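Long-range contacts in BH1974 protein (Bacillus halodurans, PDB 3ON5), which belongs to the XdhC/CoxI family and probably assists the maturation of a xanthine dehydrogenase-type molybdenum enzyme rather than serving as the oxidoreductase itself: residues 33-38 with 58-63; 95-100 with 113-118; 135-140 with 196-201; 157-162 with 169-174; 203-208 with 226-231. All coordinates share one frame; numbering follows the deposited sequence. Where two conformers were deposited one is given.

The five contacts show how chemistry changes with place in a fold. Interactions 1 and 2 belong to one antiparallel sheet, in which strands 36-46 and 113-121 are neighbours: interaction 1 is rich in side-chain amide and carboxylate bonds and meets other subunits, whereas interaction 2 is mostly backbone bonds and buried apolar groups. Interaction 4 lies within the loop closed by interaction 3 and touches it through Tyr136 and Leu162; a partly buried carboxylate-ring assembly thus adjoins a purely van der Waals junction. Interactions 3 and 5 share strand 200-205, but interaction 5 is a buried parallel pairing, ending at an Asp229 carboxylate that a nearby arginine holds, at the far side of the chain from interactions 2 and 4.

Interaction 1: 33-38 with 58-63; sequences DQPRVM and FQEDGT
Turned in between their own backbone N and carbonyl carbon, CG of Gln34 (chi1 58°) and CG of Asp61 (chi1 65°) bring an amide and a carboxylate together with their planes nearly perpendicular. Gln34 NE2 donates within its amide plane to Asp61 OD2 at 3.0 Å, reaching the carboxylate from above its plane. On the same amide, a lone pair of Gln34 OE1 takes Asp61 N, also at 3.0 Å. Asp61 OD1 meanwhile accepts from Thr63 N (2.9 Å), an Asx turn overlapping the type I turn from Gln59 to Gly62. Beside this clamp, Arg36 and Gln59 run alongside each other, and Arg36 NE donates to Gln59 OE1 at 2.9 Å in a fairly straight bond (164°). Val37 and Phe58 then form a hydrogen-bonded antiparallel pair at this end of the hairpin of strands 36-46 and 55-59. Cut back to an alanine here, the Gln34 side chain could no longer bond Asp61 N and OD2, and the turn would probably be freer to shift. Glu60 lays OE1 against the Pro35 ring, while its OE2 pairs with Lys275 of the second subunit. The two-way amide grip implies a turn held in a definite orientation where a neighbouring subunit packs.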
# COMPACT_ATOMS: atom_id res chain seq x y z
N ASP A 33 -1.65 -19.58 -12.09
CA ASP A 33 -2.71 -20.31 -12.82
C ASP A 33 -4.14 -19.85 -12.38
O ASP A 33 -4.79 -20.47 -11.52
CB ASP A 33 -2.56 -21.84 -12.69
CG ASP A 33 -1.42 -22.44 -13.52
OD1 ASP A 33 -0.96 -21.77 -14.48
OD2 ASP A 33 -1.03 -23.60 -13.24
N GLN A 34 -4.60 -18.74 -12.98
CA GLN A 34 -5.90 -18.08 -12.75
C GLN A 34 -6.50 -17.61 -14.07
O GLN A 34 -5.71 -17.33 -14.97
CB GLN A 34 -5.72 -16.88 -11.81
CG GLN A 34 -4.72 -15.81 -12.31
CD GLN A 34 -4.91 -14.46 -11.67
OE1 GLN A 34 -5.96 -13.83 -11.77
NE2 GLN A 34 -3.85 -13.93 -11.13
N PRO A 35 -7.81 -17.36 -14.23
CA PRO A 35 -8.29 -16.81 -15.51
C PRO A 35 -7.45 -15.62 -15.99
O PRO A 35 -7.19 -14.68 -15.23
CB PRO A 35 -9.71 -16.37 -15.18
CG PRO A 35 -10.15 -17.30 -14.15
CD PRO A 35 -8.94 -17.59 -13.30
N ARG A 36 -6.95 -15.72 -17.22
CA ARG A 36 -6.16 -14.68 -17.88
C ARG A 36 -6.57 -14.51 -19.33
O ARG A 36 -6.82 -15.50 -20.02
CB ARG A 36 -4.66 -14.94 -17.84
CG ARG A 36 -3.99 -14.83 -16.51
CD ARG A 36 -2.48 -15.02 -16.68
NE ARG A 36 -1.78 -15.04 -15.39
CZ ARG A 36 -1.55 -16.14 -14.67
NH1 ARG A 36 -1.92 -17.33 -15.13
NH2 ARG A 36 -0.93 -16.05 -13.50
N VAL A 37 -6.61 -13.25 -19.78
CA VAL A 37 -6.85 -12.87 -21.17
C VAL A 37 -5.58 -12.18 -21.63
O VAL A 37 -4.99 -11.39 -20.91
CB VAL A 37 -8.12 -12.03 -21.39
CG1 VAL A 37 -8.23 -11.53 -22.82
CG2 VAL A 37 -9.35 -12.84 -21.02
N MSE A 38 -5.10 -12.58 -22.78
CA MSE A 38 -3.89 -12.05 -23.34
C MSE A 38 -4.24 -11.01 -24.38
O MSE A 38 -5.03 -11.31 -25.29
CB MSE A 38 -3.08 -13.18 -23.92
CG MSE A 38 -1.69 -12.81 -24.26
SE MSE A 38 -0.96 -14.28 -25.28
CE MSE A 38 0.95 -13.57 -25.18
N PHE A 58 -4.22 -9.59 -18.85
CA PHE A 58 -5.35 -9.19 -18.02
C PHE A 58 -5.71 -10.37 -17.18
O PHE A 58 -5.95 -11.46 -17.70
CB PHE A 58 -6.55 -8.68 -18.83
CG PHE A 58 -6.28 -7.35 -19.49
CD1 PHE A 58 -6.51 -6.16 -18.80
CD2 PHE A 58 -5.76 -7.28 -20.78
CE1 PHE A 58 -6.20 -4.94 -19.38
CE2 PHE A 58 -5.47 -6.05 -21.36
CZ PHE A 58 -5.68 -4.89 -20.64
N GLN A 59 -5.63 -10.18 -15.87
CA GLN A 59 -5.84 -11.25 -14.90
C GLN A 59 -7.08 -10.99 -14.08
O GLN A 59 -7.53 -9.83 -13.95
CB GLN A 59 -4.61 -11.35 -13.98
CG GLN A 59 -3.30 -11.51 -14.74
CD GLN A 59 -2.12 -11.62 -13.83
OE1 GLN A 59 -1.27 -12.49 -14.01
NE2 GLN A 59 -2.08 -10.79 -12.80
N GLU A 60 -7.63 -12.08 -13.51
CA GLU A 60 -8.82 -12.06 -12.66
C GLU A 60 -8.57 -11.27 -11.37
O GLU A 60 -9.45 -10.54 -10.94
CB GLU A 60 -9.26 -13.49 -12.33
CG GLU A 60 -10.61 -13.48 -11.65
CD GLU A 60 -11.24 -14.80 -11.29
OE1 GLU A 60 -10.50 -15.78 -11.05
OE2 GLU A 60 -12.48 -14.82 -11.12
N ASP A 61 -7.35 -11.38 -10.80
CA ASP A 61 -6.96 -10.71 -9.55
C ASP A 61 -6.91 -9.13 -9.70
O ASP A 61 -6.57 -8.43 -8.73
CB ASP A 61 -5.60 -11.24 -9.06
CG ASP A 61 -4.40 -10.96 -9.92
OD1 ASP A 61 -4.54 -10.25 -10.93
OD2 ASP A 61 -3.29 -11.43 -9.58
N GLY A 62 -7.26 -8.62 -10.88
CA GLY A 62 -7.28 -7.19 -11.16
C GLY A 62 -5.92 -6.62 -11.52
O GLY A 62 -5.80 -5.43 -11.82
N THR A 63 -4.90 -7.46 -11.48
CA THR A 63 -3.54 -7.08 -11.83
C THR A 63 -3.39 -7.25 -13.34
O THR A 63 -4.10 -8.04 -13.98
CB THR A 63 -2.56 -7.92 -11.00
OG1 THR A 63 -2.65 -7.46 -9.66
CG2 THR A 63 -1.09 -7.83 -11.46

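Interaction 2: 95-100 with 113-118; sequences YDLSSE and GTISVL
Tyr95 lays its CB against CG1 of Ile115 at 4.1 Å, and CD2 of its ring reaches the CG2 methyl of Val117, two residues further along the opposing strand. Ile115 serves both ends of this patch because CG1 sits between its backbone N and carbonyl carbon (chi1 67°), which carries CG1 to Tyr95 and leaves CG2 for Leu97 CD1, 4.2 Å away. Beneath these side chains the strands pair antiparallel: Tyr95 N donates to Ile115 O at 2.8 Å, and Ile115 N returns a bond to Tyr95 O at 3.0 Å. The ladder continues just past strand 91-96, where Leu97 N meets Gly113 O at 2.8 Å. On the other face, at the end of the strands, Asp96 and Thr114 form a non-hydrogen-bonded pair, joined by a weak bond from Thr114 OG1 to Asp96 OD1 (3.4 Å), while Ser98 OG donates to the same oxygen at 2.7 Å from above the carboxylate plane. Strand 91-96 is the outermost strand on this side of the sheet within the chain, and 113-121 separates it from 36-46. Helix 73-87 covers the apolar face through Leu73 and Leu77, and its Asp76 accepts the hydroxyl of Tyr95.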
# COMPACT_ATOMS: atom_id res chain seq x y z
N TYR A 95 -8.91 0.93 -31.34
CA TYR A 95 -8.93 2.14 -30.55
C TYR A 95 -8.37 3.33 -31.28
O TYR A 95 -7.18 3.34 -31.58
CB TYR A 95 -8.11 1.94 -29.27
CG TYR A 95 -8.77 1.05 -28.26
CD1 TYR A 95 -9.69 1.56 -27.35
CD2 TYR A 95 -8.43 -0.30 -28.17
CE1 TYR A 95 -10.27 0.75 -26.39
CE2 TYR A 95 -9.00 -1.12 -27.21
CZ TYR A 95 -9.93 -0.59 -26.32
OH TYR A 95 -10.54 -1.37 -25.37
N ASP A 96 -9.20 4.37 -31.52
CA ASP A 96 -8.67 5.63 -32.05
C ASP A 96 -8.11 6.38 -30.86
O ASP A 96 -8.89 6.91 -30.06
CB ASP A 96 -9.73 6.44 -32.82
CG ASP A 96 -9.18 7.67 -33.53
OD1 ASP A 96 -7.93 7.82 -33.59
OD2 ASP A 96 -10.00 8.43 -34.11
N LEU A 97 -6.78 6.38 -30.67
CA LEU A 97 -6.18 6.97 -29.47
C LEU A 97 -6.30 8.49 -29.42
O LEU A 97 -6.21 9.05 -28.33
CB LEU A 97 -4.71 6.57 -29.34
CG LEU A 97 -4.43 5.05 -29.24
CD1 LEU A 97 -2.95 4.78 -29.01
CD2 LEU A 97 -5.24 4.38 -28.12
N SER A 98 -6.54 9.14 -30.57
CA SER A 98 -6.69 10.60 -30.68
C SER A 98 -8.07 11.05 -30.14
O SER A 98 -8.13 11.96 -29.31
CB SER A 98 -6.51 11.02 -32.13
OG SER A 98 -7.43 10.37 -33.01
N SER A 99 -9.15 10.38 -30.58
CA SER A 99 -10.54 10.63 -30.17
C SER A 99 -10.84 9.84 -28.89
O SER A 99 -11.87 9.15 -28.79
CB SER A 99 -11.50 10.25 -31.30
OG SER A 99 -11.28 11.01 -32.48
N GLU A 100 -9.91 9.96 -27.91
CA GLU A 100 -9.90 9.25 -26.61
C GLU A 100 -10.78 9.96 -25.54
O GLU A 100 -10.84 9.47 -24.39
CB GLU A 100 -8.45 9.10 -26.09
N GLY A 113 -2.79 8.20 -33.14
CA GLY A 113 -2.68 6.84 -33.62
C GLY A 113 -3.91 6.00 -33.38
O GLY A 113 -4.78 6.37 -32.58
N THR A 114 -3.99 4.87 -34.08
CA THR A 114 -5.08 3.92 -34.03
C THR A 114 -4.47 2.54 -33.85
O THR A 114 -3.65 2.11 -34.67
CB THR A 114 -5.94 4.06 -35.28
OG1 THR A 114 -6.41 5.41 -35.37
CG2 THR A 114 -7.12 3.10 -35.28
N ILE A 115 -4.82 1.85 -32.75
CA ILE A 115 -4.28 0.52 -32.48
C ILE A 115 -5.40 -0.53 -32.50
O ILE A 115 -6.53 -0.26 -32.09
CB ILE A 115 -3.45 0.41 -31.15
CG1 ILE A 115 -4.30 0.60 -29.86
CG2 ILE A 115 -2.21 1.31 -31.19
CD1 ILE A 115 -3.55 0.33 -28.54
N SER A 116 -5.03 -1.73 -32.98
CA SER A 116 -5.85 -2.94 -33.03
C SER A 116 -5.31 -3.95 -31.99
O SER A 116 -4.17 -4.46 -32.11
CB SER A 116 -5.87 -3.51 -34.45
OG SER A 116 -6.19 -2.54 -35.43
N VAL A 117 -6.10 -4.18 -30.94
CA VAL A 117 -5.73 -5.08 -29.85
C VAL A 117 -6.51 -6.39 -30.00
O VAL A 117 -7.74 -6.34 -30.12
CB VAL A 117 -6.00 -4.42 -28.46
CG1 VAL A 117 -5.53 -5.32 -27.31
CG2 VAL A 117 -5.34 -3.04 -28.36
N LEU A 118 -5.80 -7.53 -30.02
CA LEU A 118 -6.43 -8.85 -30.09
C LEU A 118 -6.42 -9.49 -28.69
O LEU A 118 -5.35 -9.75 -28.13
CB LEU A 118 -5.74 -9.77 -31.12
CG LEU A 118 -6.17 -11.27 -31.14
CD1 LEU A 118 -7.59 -11.45 -31.66
CD2 LEU A 118 -5.24 -12.07 -31.98

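Interaction 3: 135-140 with 196-201; sequences DYLCAG and YSPKER
The carbonyl oxygen of Leu137 takes a weak bond from Gly140 N at 3.2 Å and is approached across the contact by CB of Pro198 at 3.4 Å. The first of these belongs to a Schellman motif that ends helix 124-139, completed by Lys141 N bonding to Tyr136 O. Gly140, with its positive phi of 99°, is the C-prime residue. No hydrogen bond runs between 135-140 and 196-201, so the meeting is one of shape. Leu137 carries the contact from the helix side. Its CG stands beside the backbone N, anti to the carbonyl carbon (chi1 -56°), and this sends the fork of methyls down onto the chain as it leaves strand 191-196. There CD1 meets CB of Tyr196 at 4.2 Å, and CD2 lies over the peptide that joins Tyr196 to Ser197. The segment 196-201 is the passage from the antiparallel central sheet into the first strand of the Rossmann domain, so the helix end packs against the connection between two parts of the fold. Ile23 and Leu26 of helix 22-30 also pack on Leu137, and Ser197 OG bonds to Ser142 just beyond the helix. At the outer edge the Pro198 ring reaches past the helix terminus, its CG 3.4 Å from Gly140 O.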
# COMPACT_ATOMS: atom_id res chain seq x y z
N ASP A 135 9.41 -23.43 -22.16
CA ASP A 135 10.39 -24.51 -22.03
C ASP A 135 11.40 -24.49 -23.20
O ASP A 135 12.57 -24.75 -22.95
CB ASP A 135 9.71 -25.88 -21.96
CG ASP A 135 8.84 -26.08 -20.73
OD1 ASP A 135 8.93 -25.23 -19.79
OD2 ASP A 135 8.09 -27.09 -20.69
N TYR A 136 10.97 -24.16 -24.43
CA TYR A 136 11.90 -24.09 -25.56
C TYR A 136 12.81 -22.86 -25.44
O TYR A 136 13.97 -22.95 -25.84
CB TYR A 136 11.19 -24.09 -26.93
CG TYR A 136 10.79 -25.48 -27.38
CD1 TYR A 136 11.74 -26.37 -27.88
CD2 TYR A 136 9.47 -25.89 -27.35
CE1 TYR A 136 11.38 -27.65 -28.29
CE2 TYR A 136 9.09 -27.17 -27.76
CZ TYR A 136 10.06 -28.05 -28.22
OH TYR A 136 9.71 -29.31 -28.64
N LEU A 137 12.33 -21.75 -24.87
CA LEU A 137 13.15 -20.54 -24.70
C LEU A 137 14.16 -20.73 -23.57
O LEU A 137 15.23 -20.13 -23.59
CB LEU A 137 12.29 -19.30 -24.44
CG LEU A 137 11.22 -18.94 -25.45
CD1 LEU A 137 10.42 -17.76 -24.97
CD2 LEU A 137 11.81 -18.69 -26.80
N CYS A 138 13.80 -21.58 -22.59
CA CYS A 138 14.67 -21.95 -21.46
C CYS A 138 15.79 -22.85 -21.97
O CYS A 138 16.92 -22.81 -21.48
CB CYS A 138 13.86 -22.62 -20.34
SG CYS A 138 12.74 -21.49 -19.46
N ALA A 139 15.48 -23.63 -23.01
CA ALA A 139 16.42 -24.51 -23.69
C ALA A 139 17.33 -23.69 -24.62
O ALA A 139 18.38 -24.19 -25.01
CB ALA A 139 15.66 -25.57 -24.47
N GLY A 140 16.91 -22.47 -24.96
CA GLY A 140 17.65 -21.58 -25.85
C GLY A 140 17.17 -21.56 -27.30
O GLY A 140 17.75 -20.85 -28.13
N TYR A 196 9.13 -15.59 -30.67
CA TYR A 196 9.44 -15.72 -29.26
C TYR A 196 10.88 -16.09 -29.17
O TYR A 196 11.23 -17.18 -29.63
CB TYR A 196 8.53 -16.74 -28.58
CG TYR A 196 7.10 -16.28 -28.42
CD1 TYR A 196 6.70 -15.52 -27.32
CD2 TYR A 196 6.12 -16.69 -29.32
CE1 TYR A 196 5.37 -15.14 -27.13
CE2 TYR A 196 4.78 -16.32 -29.15
CZ TYR A 196 4.41 -15.54 -28.05
OH TYR A 196 3.09 -15.21 -27.89
N SER A 197 11.76 -15.18 -28.72
CA SER A 197 13.17 -15.58 -28.65
C SER A 197 13.69 -15.59 -27.21
O SER A 197 13.12 -14.91 -26.36
CB SER A 197 14.06 -14.67 -29.49
OG SER A 197 14.05 -15.04 -30.86
N PRO A 198 14.78 -16.34 -26.90
CA PRO A 198 15.31 -16.27 -25.52
C PRO A 198 16.03 -14.93 -25.28
O PRO A 198 16.26 -14.15 -26.21
CB PRO A 198 16.27 -17.47 -25.45
CG PRO A 198 16.12 -18.22 -26.76
CD PRO A 198 15.61 -17.22 -27.74
N LYS A 199 16.36 -14.66 -24.02
CA LYS A 199 17.05 -13.42 -23.65
C LYS A 199 18.42 -13.26 -24.35
O LYS A 199 19.16 -14.22 -24.54
CB LYS A 199 17.26 -13.37 -22.13
CG LYS A 199 16.03 -13.03 -21.34
CD LYS A 199 16.37 -12.92 -19.88
CE LYS A 199 15.21 -12.40 -19.07
NZ LYS A 199 15.58 -12.28 -17.64
N GLU A 200 18.76 -12.03 -24.68
CA GLU A 200 20.06 -11.66 -25.19
C GLU A 200 21.06 -11.83 -24.07
O GLU A 200 20.73 -11.55 -22.91
CB GLU A 200 20.06 -10.22 -25.74
CG GLU A 200 19.14 -9.98 -26.94
CD GLU A 200 19.41 -10.76 -28.22
OE1 GLU A 200 20.51 -11.33 -28.37
OE2 GLU A 200 18.52 -10.75 -29.10
N ARG A 201 22.25 -12.36 -24.37
CA ARG A 201 23.25 -12.61 -23.34
C ARG A 201 24.27 -11.52 -23.28
O ARG A 201 24.72 -11.03 -24.31
CB ARG A 201 23.93 -13.94 -23.60
CG ARG A 201 23.34 -15.07 -22.79
CD ARG A 201 23.41 -16.39 -23.51
NE ARG A 201 24.74 -16.78 -23.99
CZ ARG A 201 25.48 -17.72 -23.42
NH1 ARG A 201 25.05 -18.35 -22.33
NH2 ARG A 201 26.65 -18.07 -23.97

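Interaction 4: 157-162 with 169-174; sequences EYAFIL and GEWHSG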
# COMPACT_ATOMS: atom_id res chain seq x y z
N GLU A 157 -7.05 -20.15 -36.41
CA GLU A 157 -5.95 -21.07 -36.14
C GLU A 157 -4.74 -20.37 -35.60
O GLU A 157 -4.57 -19.18 -35.85
CB GLU A 157 -5.52 -21.78 -37.41
CG GLU A 157 -6.51 -22.71 -38.04
CD GLU A 157 -5.93 -23.21 -39.34
OE1 GLU A 157 -5.08 -24.13 -39.28
OE2 GLU A 157 -6.20 -22.59 -40.39
N TYR A 158 -3.86 -21.12 -34.93
CA TYR A 158 -2.61 -20.58 -34.43
C TYR A 158 -1.63 -21.72 -34.28
O TYR A 158 -2.03 -22.85 -33.99
CB TYR A 158 -2.78 -19.79 -33.12
CG TYR A 158 -3.22 -20.55 -31.89
CD1 TYR A 158 -2.30 -21.23 -31.10
CD2 TYR A 158 -4.53 -20.45 -31.42
CE1 TYR A 158 -2.68 -21.86 -29.92
CE2 TYR A 158 -4.92 -21.07 -30.23
CZ TYR A 158 -3.98 -21.76 -29.48
OH TYR A 158 -4.34 -22.35 -28.30
N ALA A 159 -0.34 -21.43 -34.53
CA ALA A 159 0.73 -22.41 -34.47
C ALA A 159 2.01 -21.81 -33.89
O ALA A 159 2.23 -20.59 -33.95
CB ALA A 159 1.00 -22.96 -35.87
N PHE A 160 2.85 -22.68 -33.34
CA PHE A 160 4.16 -22.39 -32.79
C PHE A 160 5.15 -23.25 -33.55
O PHE A 160 5.17 -24.46 -33.37
CB PHE A 160 4.19 -22.63 -31.28
CG PHE A 160 3.19 -21.81 -30.51
CD1 PHE A 160 3.50 -20.52 -30.07
CD2 PHE A 160 1.93 -22.33 -30.20
CE1 PHE A 160 2.57 -19.78 -29.33
CE2 PHE A 160 1.00 -21.57 -29.49
CZ PHE A 160 1.32 -20.30 -29.07
N ILE A 161 5.91 -22.63 -34.47
CA ILE A 161 6.86 -23.29 -35.38
C ILE A 161 8.29 -23.30 -34.80
O ILE A 161 8.78 -22.27 -34.31
CB ILE A 161 6.81 -22.54 -36.75
CG1 ILE A 161 5.36 -22.45 -37.31
CG2 ILE A 161 7.79 -23.16 -37.78
CD1 ILE A 161 5.09 -21.34 -38.29
N LEU A 162 8.96 -24.45 -34.89
CA LEU A 162 10.36 -24.66 -34.47
C LEU A 162 11.25 -24.89 -35.70
O LEU A 162 12.39 -24.43 -35.74
CB LEU A 162 10.46 -25.84 -33.48
CG LEU A 162 9.81 -25.65 -32.12
CD1 LEU A 162 9.45 -26.98 -31.51
CD2 LEU A 162 10.68 -24.80 -31.18
N GLY A 169 0.39 -26.38 -31.49
CA GLY A 169 -0.67 -25.40 -31.28
C GLY A 169 -2.05 -25.87 -31.71
O GLY A 169 -2.37 -27.05 -31.54
N GLU A 170 -2.88 -24.96 -32.25
CA GLU A 170 -4.23 -25.26 -32.72
C GLU A 170 -4.32 -24.93 -34.22
O GLU A 170 -5.07 -24.04 -34.64
CB GLU A 170 -5.31 -24.52 -31.89
CG GLU A 170 -5.34 -24.92 -30.42
CD GLU A 170 -5.63 -26.36 -30.08
OE1 GLU A 170 -6.52 -26.97 -30.73
OE2 GLU A 170 -5.00 -26.88 -29.13
N TRP A 171 -3.52 -25.66 -35.01
CA TRP A 171 -3.42 -25.49 -36.45
C TRP A 171 -3.93 -26.74 -37.14
O TRP A 171 -3.32 -27.81 -37.05
CB TRP A 171 -1.97 -25.18 -36.86
CG TRP A 171 -1.86 -24.61 -38.25
CD1 TRP A 171 -1.67 -25.30 -39.41
CD2 TRP A 171 -1.95 -23.23 -38.62
NE1 TRP A 171 -1.61 -24.43 -40.48
CE2 TRP A 171 -1.79 -23.15 -40.02
CE3 TRP A 171 -2.12 -22.03 -37.89
CZ2 TRP A 171 -1.83 -21.93 -40.72
CZ3 TRP A 171 -2.17 -20.83 -38.58
CH2 TRP A 171 -2.02 -20.78 -39.98
N HIS A 172 -5.07 -26.62 -37.80
CA HIS A 172 -5.70 -27.76 -38.44
C HIS A 172 -5.44 -27.81 -39.95
O HIS A 172 -5.47 -28.92 -40.49
CB HIS A 172 -7.21 -27.75 -38.19
CG HIS A 172 -7.93 -26.53 -38.69
ND1 HIS A 172 -8.24 -26.38 -40.04
CD2 HIS A 172 -8.44 -25.49 -38.01
CE1 HIS A 172 -8.87 -25.22 -40.13
NE2 HIS A 172 -9.02 -24.65 -38.93
N SER A 173 -5.27 -26.67 -40.65
CA SER A 173 -5.04 -26.73 -42.09
C SER A 173 -3.63 -27.30 -42.34
O SER A 173 -3.08 -28.03 -41.51
CB SER A 173 -5.24 -25.36 -42.75
OG SER A 173 -4.21 -24.43 -42.44
N GLY A 174 -3.07 -26.97 -43.48
CA GLY A 174 -1.78 -27.49 -43.91
C GLY A 174 -0.56 -27.15 -43.09
O GLY A 174 -0.60 -27.10 -41.86
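Glu157 stands between two rings, its carboxylate stacked on one face of the His172 imidazole with the planes 19° apart and its OE1 3.3 Å above one face of the Trp171 indole. The Glu157 side chain crosses that of His172 at about a right angle. Trp171 CG lies anti to its backbone N (chi1 -163°), which swings the indole toward Glu157 OE1 and Ala159 CB. Ser173 N donates to Glu157 OE1 at 2.9 Å in a nearly straight bond (171°), from above the carboxylate plane, and His172 N adds a weak one. Strand 155-161 pairs antiparallel with the chain just after it turns a corner at Gly169, at the edge of the central four-stranded sheet; there Glu170 N donates to Tyr158 O at 2.9 Å. Their side chains lie alongside, with Glu170 CB in a CH-pi contact over the Tyr158 ring, 4.0 Å from its centroid. Glu170 OE2 is hydrogen-bonded to NE2 of His129 in helix 124-139. Ala159 CB touches the indole of Trp171 at CE3 (3.8 Å). With an alanine in place of Trp171 the indole is gone, which is likely to open a gap beside Ala159 and uncover one side of the Glu157 carboxylate.

Interaction 5: 203-208 with 226-231; sequences IIFGAG and VVTDWR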
# COMPACT_ATOMS: atom_id res chain seq x y z
N ILE A 203 27.84 -11.03 -21.39
CA ILE A 203 28.94 -11.69 -20.71
C ILE A 203 29.90 -10.61 -20.23
O ILE A 203 30.55 -9.94 -21.05
CB ILE A 203 29.61 -12.75 -21.63
CG1 ILE A 203 28.53 -13.68 -22.26
CG2 ILE A 203 30.71 -13.55 -20.87
CD1 ILE A 203 28.95 -14.59 -23.32
N ILE A 204 29.96 -10.42 -18.90
CA ILE A 204 30.76 -9.38 -18.25
C ILE A 204 32.01 -10.00 -17.61
O ILE A 204 31.92 -10.89 -16.75
CB ILE A 204 29.93 -8.62 -17.20
CG1 ILE A 204 28.63 -8.05 -17.83
CG2 ILE A 204 30.78 -7.51 -16.57
CD1 ILE A 204 27.56 -7.58 -16.85
N PHE A 205 33.18 -9.52 -18.06
CA PHE A 205 34.49 -9.89 -17.54
C PHE A 205 34.92 -8.83 -16.54
O PHE A 205 35.21 -7.69 -16.93
CB PHE A 205 35.51 -10.06 -18.67
CG PHE A 205 35.32 -11.30 -19.50
CD1 PHE A 205 35.91 -12.50 -19.12
CD2 PHE A 205 34.58 -11.27 -20.67
CE1 PHE A 205 35.74 -13.65 -19.89
CE2 PHE A 205 34.41 -12.42 -21.44
CZ PHE A 205 35.00 -13.60 -21.04
N GLY A 206 34.85 -9.19 -15.26
CA GLY A 206 35.18 -8.31 -14.16
C GLY A 206 34.07 -8.27 -13.14
O GLY A 206 32.89 -8.28 -13.50
N ALA A 207 34.43 -8.27 -11.84
CA ALA A 207 33.46 -8.21 -10.75
C ALA A 207 33.84 -7.10 -9.74
O ALA A 207 33.54 -7.21 -8.55
CB ALA A 207 33.34 -9.56 -10.07
N GLY A 208 34.43 -6.01 -10.23
CA GLY A 208 34.77 -4.84 -9.43
C GLY A 208 33.54 -4.10 -8.95
O GLY A 208 32.44 -4.37 -9.43
N VAL A 226 25.88 -12.82 -17.28
CA VAL A 226 26.93 -13.72 -16.81
C VAL A 226 28.08 -12.82 -16.34
O VAL A 226 28.59 -12.00 -17.10
CB VAL A 226 27.40 -14.79 -17.86
CG1 VAL A 226 28.60 -15.59 -17.36
CG2 VAL A 226 26.26 -15.73 -18.23
N VAL A 227 28.45 -12.96 -15.06
CA VAL A 227 29.56 -12.25 -14.42
C VAL A 227 30.64 -13.25 -14.16
O VAL A 227 30.38 -14.29 -13.56
CB VAL A 227 29.16 -11.51 -13.12
CG1 VAL A 227 30.37 -10.82 -12.49
CG2 VAL A 227 28.02 -10.53 -13.36
N THR A 228 31.87 -12.94 -14.61
CA THR A 228 33.02 -13.81 -14.36
C THR A 228 34.22 -12.94 -13.93
O THR A 228 34.43 -11.83 -14.44
CB THR A 228 33.34 -14.71 -15.55
OG1 THR A 228 34.49 -15.52 -15.24
CG2 THR A 228 33.51 -13.96 -16.86
N ASP A 229 34.95 -13.44 -12.93
CA ASP A 229 36.14 -12.86 -12.32
C ASP A 229 36.89 -13.99 -11.60
O ASP A 229 36.31 -15.04 -11.32
CB ASP A 229 35.77 -11.70 -11.38
CG ASP A 229 36.91 -10.81 -10.95
OD1 ASP A 229 37.71 -11.24 -10.11
OD2 ASP A 229 36.94 -9.63 -11.38
N TRP A 230 38.19 -13.80 -11.37
CA TRP A 230 39.07 -14.79 -10.76
C TRP A 230 39.20 -14.59 -9.24
O TRP A 230 39.84 -15.40 -8.57
CB TRP A 230 40.45 -14.70 -11.43
CG TRP A 230 41.14 -13.38 -11.24
CD1 TRP A 230 42.13 -13.10 -10.35
CD2 TRP A 230 40.91 -12.16 -11.98
NE1 TRP A 230 42.53 -11.79 -10.48
CE2 TRP A 230 41.79 -11.19 -11.47
CE3 TRP A 230 40.05 -11.81 -13.04
CZ2 TRP A 230 41.82 -9.88 -11.95
CZ3 TRP A 230 40.07 -10.50 -13.51
CH2 TRP A 230 40.94 -9.56 -12.97
N ARG A 231 38.57 -13.52 -8.68
CA ARG A 231 38.63 -13.12 -7.27
C ARG A 231 37.32 -13.45 -6.53
O ARG A 231 36.33 -12.72 -6.65
CB ARG A 231 38.94 -11.63 -7.19
CG ARG A 231 40.29 -11.30 -7.83
CD ARG A 231 40.46 -9.83 -8.03
NE ARG A 231 39.44 -9.28 -8.91
CZ ARG A 231 39.39 -8.02 -9.29
NH1 ARG A 231 40.33 -7.16 -8.88
NH2 ARG A 231 38.41 -7.59 -10.07
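A beta-alpha-beta unit of the Rossmann domain brings strands 200-205 and 223-229 side by side, joined through helix 211-221. Their segments run parallel, with axes 4.8 Å and 21° apart. Ile204 N donates to Val226 O at 2.8 Å, Thr228 N to Ile204 O at 3.0 Å and Gly206 N to Thr228 O at 2.8 Å. On one face the Thr228 CG2 methyl lies beside the Phe205 ring, 3.6 Å from CD1; on the other, Val227 and Ile204 pack against the helix. The glycine-rich loop 206-208, where Rossmann folds commonly bind nucleotides, meets Asp229. Asp229 CG, anti to its backbone N (chi1 -166°), carries the carboxylate to Ala207 N, which donates to OD2 at 2.9 Å. Within 226-231, Arg231 makes a side-on salt bridge, NE to OD1 and NH2 to OD2 on syn lone pairs, and its N donates to the anti lone pair of OD1. Four donors on two oxygens therefore hold Asp229 firmly and tie the loop to the strand end.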